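Side-chain contacts in protein transport protein HOFQ (Aggregatibacter actinomycetemcomitans, PDB 2Y3M), which belongs to the secretin family and, through its extra-membranous domains, which bind DNA, probably takes part in DNA uptake during natural competence: residues A15-T20 with L32-E37; K122-G127 with K160-E165. All blocks are in the same frame, centred on the assembly; numbering follows the deposited sequence.

Overall arrangement
The two contacts lie on opposite sides of the chain's centre, their centres 44 Å apart and their nearest atoms about 24 Å apart, so they belong to separate lobes joined by long strands. Contact 1 (15-20 with 32-37) comes first in the chain and sets the N-terminal part of a helix, with the residue leading into it, against a strand of a two-stranded hairpin, at the surface. Contact 2 (122-127 with 160-165) joins two helices and is partly buried, with I163 in the interior. Both rest on aliphatic side chains alone, but contact 1 is a loose meeting of methyl groups, whereas contact 2 closes more tightly around one leucine. Near each contact, one side chain also forms a salt bridge to the second subunit.

Contact 1 of 2, residues A15-T20 with L32-E37; sequences APLVPT and LIIDDE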
ATOM      1  N   ALA B  15       3.066   7.271  -5.152  1.00 67.44           N
ATOM      2  CA  ALA B  15       3.256   8.483  -4.362  1.00 68.34           C
ATOM      3  C   ALA B  15       4.657   8.561  -3.743  1.00 66.28           C
ATOM      4  O   ALA B  15       5.279   7.527  -3.490  1.00 64.06           O
ATOM      5  CB  ALA B  15       2.183   8.569  -3.282  1.00 69.61           C
ATOM      6  N   PRO B  16       5.165   9.790  -3.514  1.00 69.68           N
ATOM      7  CA  PRO B  16       6.452   9.947  -2.821  1.00 69.71           C
ATOM      8  C   PRO B  16       6.385   9.428  -1.384  1.00 65.41           C
ATOM      9  O   PRO B  16       5.518   9.831  -0.606  1.00 65.38           O
ATOM     10  CB  PRO B  16       6.692  11.462  -2.849  1.00 76.77           C
ATOM     11  CG  PRO B  16       5.869  11.954  -3.992  1.00 81.96           C
ATOM     12  CD  PRO B  16       4.649  11.083  -4.000  1.00 76.67           C
ATOM     13  N   LEU B  17       7.300   8.529  -1.052  1.00 64.51           N
ATOM     14  CA  LEU B  17       7.251   7.807   0.215  1.00 62.60           C
ATOM     15  C   LEU B  17       8.009   8.497   1.362  1.00 62.97           C
ATOM     16  O   LEU B  17       7.490   8.603   2.475  1.00 61.72           O
ATOM     17  CB  LEU B  17       7.729   6.356   0.010  1.00 64.46           C
ATOM     18  CG  LEU B  17       9.067   6.097  -0.706  1.00 70.19           C
ATOM     19  CD1 LEU B  17      10.192   5.912   0.305  1.00 73.45           C
ATOM     20  CD2 LEU B  17       8.984   4.873  -1.613  1.00 75.14           C
ATOM     21  N   VAL B  18       9.207   8.993   1.065  1.00 66.72           N
ATOM     22  CA  VAL B  18      10.177   9.417   2.086  1.00 69.03           C
ATOM     23  C   VAL B  18       9.644  10.307   3.229  1.00 67.88           C
ATOM     24  O   VAL B  18       9.734   9.903   4.393  1.00 66.13           O
ATOM     25  CB  VAL B  18      11.470  10.018   1.448  1.00 76.81           C
ATOM     26  CG1 VAL B  18      12.441  10.487   2.520  1.00 80.52           C
ATOM     27  CG2 VAL B  18      12.142   8.998   0.544  1.00 81.00           C
ATOM     28  N   PRO B  19       9.087  11.502   2.914  1.00 71.30           N
ATOM     29  CA  PRO B  19       8.762  12.449   3.998  1.00 74.16           C
ATOM     30  C   PRO B  19       7.642  11.976   4.934  1.00 70.93           C
ATOM     31  O   PRO B  19       7.779  12.073   6.157  1.00 71.12           O
ATOM     32  CB  PRO B  19       8.333  13.720   3.247  1.00 82.35           C
ATOM     33  CG  PRO B  19       8.735  13.502   1.818  1.00 83.58           C
ATOM     34  CD  PRO B  19       8.672  12.031   1.604  1.00 74.97           C
ATOM     35  N   THR B  20       6.557  11.469   4.348  1.00 69.70           N
ATOM     36  CA  THR B  20       5.399  10.950   5.082  1.00 69.95           C
ATOM     37  C   THR B  20       5.765   9.783   6.001  1.00 66.45           C
ATOM     38  O   THR B  20       5.229   9.658   7.105  1.00 69.06           O
ATOM     39  CB  THR B  20       4.292  10.511   4.096  1.00 70.94           C
ATOM     40  OG1 THR B  20       3.878  11.641   3.318  1.00 76.81           O
ATOM     41  CG2 THR B  20       3.084   9.929   4.830  1.00 74.55           C
ATOM     42  N   LEU B  32      13.331   5.011  11.832  1.00 38.79           N
ATOM     43  CA  LEU B  32      13.085   4.491  10.483  1.00 37.41           C
ATOM     44  C   LEU B  32      14.350   4.463   9.623  1.00 38.19           C
ATOM     45  O   LEU B  32      14.997   5.490   9.420  1.00 41.33           O
ATOM     46  CB  LEU B  32      11.989   5.306   9.789  1.00 38.76           C
ATOM     47  CG  LEU B  32      11.662   4.971   8.331  1.00 39.78           C
ATOM     48  CD1 LEU B  32      10.909   3.641   8.202  1.00 40.08           C
ATOM     49  CD2 LEU B  32      10.873   6.100   7.692  1.00 43.65           C
ATOM     50  N   ILE B  33      14.710   3.280   9.136  1.00 36.93           N
ATOM     51  CA  ILE B  33      15.773   3.166   8.142  1.00 38.16           C
ATOM     52  C   ILE B  33      15.150   2.765   6.807  1.00 36.84           C
ATOM     53  O   ILE B  33      14.601   1.670   6.667  1.00 35.71           O
ATOM     54  CB  ILE B  33      16.881   2.154   8.543  1.00 40.15           C
ATOM     55  CG1 ILE B  33      17.313   2.355  10.001  1.00 43.18           C
ATOM     56  CG2 ILE B  33      18.083   2.281   7.604  1.00 42.94           C
ATOM     57  CD1 ILE B  33      18.091   1.180  10.592  1.00 47.39           C
ATOM     58  N   ILE B  34      15.204   3.685   5.849  1.00 38.16           N
ATOM     59  CA  ILE B  34      14.808   3.400   4.480  1.00 38.60           C
ATOM     60  C   ILE B  34      16.015   2.837   3.738  1.00 39.53           C
ATOM     61  O   ILE B  34      17.061   3.493   3.635  1.00 41.47           O
ATOM     62  CB  ILE B  34      14.251   4.652   3.746  1.00 41.62           C
ATOM     63  CG1 ILE B  34      13.048   5.229   4.507  1.00 42.37           C
ATOM     64  CG2 ILE B  34      13.856   4.299   2.307  1.00 43.08           C
ATOM     65  CD1 ILE B  34      12.741   6.677   4.190  1.00 47.38           C
ATOM     66  N   ASP B  35      15.861   1.608   3.254  1.00 39.39           N
ATOM     67  CA  ASP B  35      16.870   0.946   2.449  1.00 41.52           C
ATOM     68  C   ASP B  35      16.378   0.876   1.003  1.00 42.65           C
ATOM     69  O   ASP B  35      15.470   0.105   0.669  1.00 43.31           O
ATOM     70  CB  ASP B  35      17.193  -0.441   3.019  1.00 43.00           C
ATOM     71  CG  ASP B  35      17.719  -0.380   4.459  1.00 45.56           C
ATOM     72  OD1 ASP B  35      18.608   0.457   4.736  1.00 48.45           O
ATOM     73  OD2 ASP B  35      17.250  -1.165   5.322  1.00 47.73           O
ATOM     74  N   ASP B  36      16.978   1.709   0.161  1.00 44.21           N
ATOM     75  CA  ASP B  36      16.534   1.899  -1.213  1.00 46.51           C
ATOM     76  C   ASP B  36      17.568   1.336  -2.183  1.00 48.37           C
ATOM     77  O   ASP B  36      18.596   1.967  -2.439  1.00 49.73           O
ATOM     78  CB  ASP B  36      16.306   3.392  -1.471  1.00 48.88           C
ATOM     79  CG  ASP B  36      15.628   3.672  -2.800  1.00 53.54           C
ATOM     80  OD1 ASP B  36      15.281   2.726  -3.541  1.00 55.50           O
ATOM     81  OD2 ASP B  36      15.438   4.863  -3.105  1.00 58.11           O
ATOM     82  N   GLU B  37      17.293   0.143  -2.707  1.00 49.48           N
ATOM     83  CA  GLU B  37      18.190  -0.501  -3.663  1.00 52.61           C
ATOM     84  C   GLU B  37      17.859  -0.077  -5.090  1.00 55.92           C
ATOM     85  O   GLU B  37      16.712  -0.186  -5.523  1.00 57.77           O
ATOM     86  CB  GLU B  37      18.151  -2.030  -3.524  1.00 54.36           C
ATOM     87  CG  GLU B  37      19.066  -2.766  -4.515  1.00 58.78           C
ATOM     88  CD  GLU B  37      19.334  -4.219  -4.151  1.00 62.76           C
ATOM     89  OE1 GLU B  37      18.723  -4.741  -3.194  1.00 63.07           O
ATOM     90  OE2 GLU B  37      20.173  -4.845  -4.829  1.00 67.20           O
TER
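I34 carries this contact from the strand side, offering one branch to each of two successive residues, L17 and V18. Its longer branch goes to V18, where I34 CD1 meets V18 CG1 at 4.2 Å and the two side chains meet at a slant. The shorter branch goes to the other partner, and I34 CG2 comes within 4.5 Å of L17 CD1. These are light van der Waals contacts, burying 113 Å² in all. V18 holds CG1 opposite its own backbone N (chi1 178°), which carries that methyl out to the end of the isoleucine. The backbones stay well apart, V18 CA lying 8.0 Å from I34 CA. Two residues earlier in the strand, L32 packs on L21, Q22 and A25 of helix 18-26. I34 also packs on V42 and L44 of the paired strand 42-48, to which I33 and D35 are tied by backbone hydrogen bonds with Q45 and S43. The contact thus lays the beta hairpin of strands 31-36 and 42-48 against the N-terminal part of helix 18-26, in the lobe at the far end of the long strands 6-14 and 67-76, just after the chain leaves strand 6-14 through A15 and P16, which rest on Q68.

Contact 2 of 2, residues K122-G127 with K160-E165; sequences KSLTGG and KKLIKE
K122 NZ is held by two carboxylates, E119 of its own helix and D52 of the second subunit, while L124, two residues further on, reaches across to L162 and I163. The bridge to E119 stays within helix 117-125; the one to D52, with K122 packing on L51 of the second subunit, joins the helix to that subunit. L124 divides its two methyls between its partners on helix 153-166. L124 CD2 sits 3.5 Å from L162 CG and 3.6 Å from L162 CD2, the two leucines lying alongside each other and pointing opposite ways. L124 CD1 touches both atoms of the longer isoleucine branch, 3.8 Å from I163 CG1 and 4.0 Å from I163 CD1, the side chains roughly perpendicular. The facing L124 CA and I163 CA are 8.1 Å apart.

Helices 117-125 and 153-166 belong to a beta-alpha-beta-beta-alpha unit that starts at strand 106-111, within the type II/III secretion system short domain family, and is probably the part that resembles KH domains. In L162, CG stands opposite the backbone N (chi1 -170°), which brings this branch point up against L124. I163 has the more buried place, its side chain also resting on I110 and L112. On the other helix, a weak hydrogen bond of 2.8 Å from G126 N to K122 O spans the last turn before the chain leaves helical geometry at G126.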
ATOM      1  N   LYS B 122     -21.037   8.068 -17.515  1.00 39.74           N
ATOM      2  CA  LYS B 122     -21.806   6.824 -17.472  1.00 42.85           C
ATOM      3  C   LYS B 122     -23.107   6.961 -18.254  1.00 43.53           C
ATOM      4  O   LYS B 122     -23.496   6.059 -18.990  1.00 45.56           O
ATOM      5  CB  LYS B 122     -22.107   6.411 -16.032  1.00 46.46           C
ATOM      6  CG  LYS B 122     -20.906   5.912 -15.263  1.00 47.61           C
ATOM      7  CD  LYS B 122     -21.299   5.582 -13.843  1.00 52.41           C
ATOM      8  CE  LYS B 122     -20.167   5.881 -12.889  1.00 53.54           C
ATOM      9  NZ  LYS B 122     -20.609   5.753 -11.471  1.00 59.09           N
ATOM     10  N   SER B 123     -23.773   8.096 -18.084  1.00 42.91           N
ATOM     11  CA  SER B 123     -24.998   8.399 -18.821  1.00 44.34           C
ATOM     12  C   SER B 123     -24.727   8.488 -20.328  1.00 42.58           C
ATOM     13  O   SER B 123     -25.428   7.862 -21.122  1.00 45.28           O
ATOM     14  CB  SER B 123     -25.621   9.697 -18.296  1.00 44.46           C
ATOM     15  OG  SER B 123     -26.838   9.980 -18.962  1.00 47.66           O
ATOM     16  N   LEU B 124     -23.697   9.245 -20.708  1.00 39.12           N
ATOM     17  CA  LEU B 124     -23.324   9.427 -22.116  1.00 38.61           C
ATOM     18  C   LEU B 124     -22.905   8.135 -22.818  1.00 39.94           C
ATOM     19  O   LEU B 124     -23.232   7.931 -23.985  1.00 41.90           O
ATOM     20  CB  LEU B 124     -22.188  10.443 -22.259  1.00 35.98           C
ATOM     21  CG  LEU B 124     -22.353  11.912 -21.862  1.00 35.34           C
ATOM     22  CD1 LEU B 124     -21.015  12.623 -21.974  1.00 34.11           C
ATOM     23  CD2 LEU B 124     -23.382  12.601 -22.718  1.00 37.12           C
ATOM     24  N   THR B 125     -22.164   7.283 -22.114  1.00 39.75           N
ATOM     25  CA  THR B 125     -21.608   6.068 -22.710  1.00 41.63           C
ATOM     26  C   THR B 125     -22.501   4.859 -22.481  1.00 45.45           C
ATOM     27  O   THR B 125     -22.296   3.816 -23.105  1.00 48.10           O
ATOM     28  CB  THR B 125     -20.191   5.757 -22.191  1.00 40.90           C
ATOM     29  OG1 THR B 125     -20.211   5.675 -20.761  1.00 40.60           O
ATOM     30  CG2 THR B 125     -19.213   6.838 -22.630  1.00 38.49           C
ATOM     31  N   GLY B 126     -23.483   5.009 -21.589  1.00 46.71           N
ATOM     32  CA  GLY B 126     -24.535   4.008 -21.379  1.00 51.32           C
ATOM     33  C   GLY B 126     -25.419   3.888 -22.607  1.00 54.13           C
ATOM     34  O   GLY B 126     -25.596   4.858 -23.351  1.00 52.77           O
ATOM     35  N   GLY B 127     -25.977   2.699 -22.818  1.00 58.97           N
ATOM     36  CA  GLY B 127     -26.672   2.384 -24.063  1.00 62.70           C
ATOM     37  C   GLY B 127     -25.668   1.969 -25.125  1.00 62.35           C
ATOM     38  O   GLY B 127     -24.515   2.416 -25.114  1.00 58.66           O
ATOM     39  N   LYS B 160     -21.466  18.451 -26.225  1.00 43.99           N
ATOM     40  CA  LYS B 160     -21.465  19.649 -25.397  1.00 45.51           C
ATOM     41  C   LYS B 160     -22.906  20.024 -25.033  1.00 43.91           C
ATOM     42  O   LYS B 160     -23.193  20.380 -23.892  1.00 44.03           O
ATOM     43  CB  LYS B 160     -20.755  20.795 -26.127  1.00 50.59           C
ATOM     44  CG  LYS B 160     -20.562  22.062 -25.320  1.00 54.66           C
ATOM     45  CD  LYS B 160     -19.636  23.038 -26.037  1.00 62.04           C
ATOM     46  CE  LYS B 160     -19.786  24.434 -25.464  1.00 68.01           C
ATOM     47  NZ  LYS B 160     -18.748  25.362 -25.979  1.00 77.50           N
ATOM     48  N   LYS B 161     -23.810  19.923 -26.000  1.00 43.50           N
ATOM     49  CA  LYS B 161     -25.218  20.178 -25.735  1.00 43.15           C
ATOM     50  C   LYS B 161     -25.806  19.128 -24.791  1.00 41.12           C
ATOM     51  O   LYS B 161     -26.503  19.468 -23.839  1.00 41.92           O
ATOM     52  CB  LYS B 161     -26.017  20.277 -27.039  1.00 44.00           C
ATOM     53  CG  LYS B 161     -25.826  21.609 -27.769  1.00 47.84           C
ATOM     54  CD  LYS B 161     -26.500  21.615 -29.142  1.00 49.39           C
ATOM     55  CE  LYS B 161     -27.978  21.945 -29.050  1.00 50.03           C
ATOM     56  NZ  LYS B 161     -28.209  23.382 -28.700  1.00 54.43           N
ATOM     57  N   LEU B 162     -25.506  17.859 -25.043  1.00 40.04           N
ATOM     58  CA  LEU B 162     -25.994  16.774 -24.190  1.00 40.18           C
ATOM     59  C   LEU B 162     -25.494  16.899 -22.740  1.00 40.14           C
ATOM     60  O   LEU B 162     -26.252  16.671 -21.792  1.00 41.36           O
ATOM     61  CB  LEU B 162     -25.612  15.423 -24.788  1.00 40.58           C
ATOM     62  CG  LEU B 162     -26.188  14.118 -24.232  1.00 43.04           C
ATOM     63  CD1 LEU B 162     -27.684  14.178 -23.927  1.00 45.51           C
ATOM     64  CD2 LEU B 162     -25.875  13.001 -25.217  1.00 45.77           C
ATOM     65  N   ILE B 163     -24.230  17.289 -22.581  1.00 39.57           N
ATOM     66  CA  ILE B 163     -23.622  17.435 -21.263  1.00 40.26           C
ATOM     67  C   ILE B 163     -24.288  18.551 -20.469  1.00 42.36           C
ATOM     68  O   ILE B 163     -24.537  18.401 -19.271  1.00 43.73           O
ATOM     69  CB  ILE B 163     -22.099  17.659 -21.361  1.00 40.83           C
ATOM     70  CG1 ILE B 163     -21.410  16.347 -21.744  1.00 40.10           C
ATOM     71  CG2 ILE B 163     -21.536  18.202 -20.044  1.00 42.14           C
ATOM     72  CD1 ILE B 163     -20.007  16.512 -22.271  1.00 42.19           C
ATOM     73  N   LYS B 164     -24.595  19.652 -21.148  1.00 43.70           N
ATOM     74  CA  LYS B 164     -25.241  20.791 -20.512  1.00 47.18           C
ATOM     75  C   LYS B 164     -26.684  20.516 -20.084  1.00 48.30           C
ATOM     76  O   LYS B 164     -27.178  21.141 -19.142  1.00 52.01           O
ATOM     77  CB  LYS B 164     -25.127  22.040 -21.390  1.00 50.07           C
ATOM     78  CG  LYS B 164     -23.704  22.610 -21.404  1.00 53.29           C
ATOM     79  CD  LYS B 164     -23.629  24.023 -21.947  1.00 60.07           C
ATOM     80  CE  LYS B 164     -22.256  24.618 -21.649  1.00 65.44           C
ATOM     81  NZ  LYS B 164     -22.059  25.959 -22.264  1.00 73.53           N
ATOM     82  N   GLU B 165     -27.347  19.575 -20.757  1.00 46.43           N
ATOM     83  CA  GLU B 165     -28.672  19.123 -20.327  1.00 49.09           C
ATOM     84  C   GLU B 165     -28.580  18.231 -19.096  1.00 50.38           C
ATOM     85  O   GLU B 165     -29.451  18.270 -18.228  1.00 54.79           O
ATOM     86  CB  GLU B 165     -29.417  18.384 -21.449  1.00 48.54           C
ATOM     87  CG  GLU B 165     -29.908  19.262 -22.596  1.00 49.00           C
ATOM     88  CD  GLU B 165     -30.519  20.595 -22.143  1.00 52.80           C
ATOM     89  OE1 GLU B 165     -31.329  20.625 -21.185  1.00 56.29           O
ATOM     90  OE2 GLU B 165     -30.189  21.617 -22.774  1.00 52.98           O
TER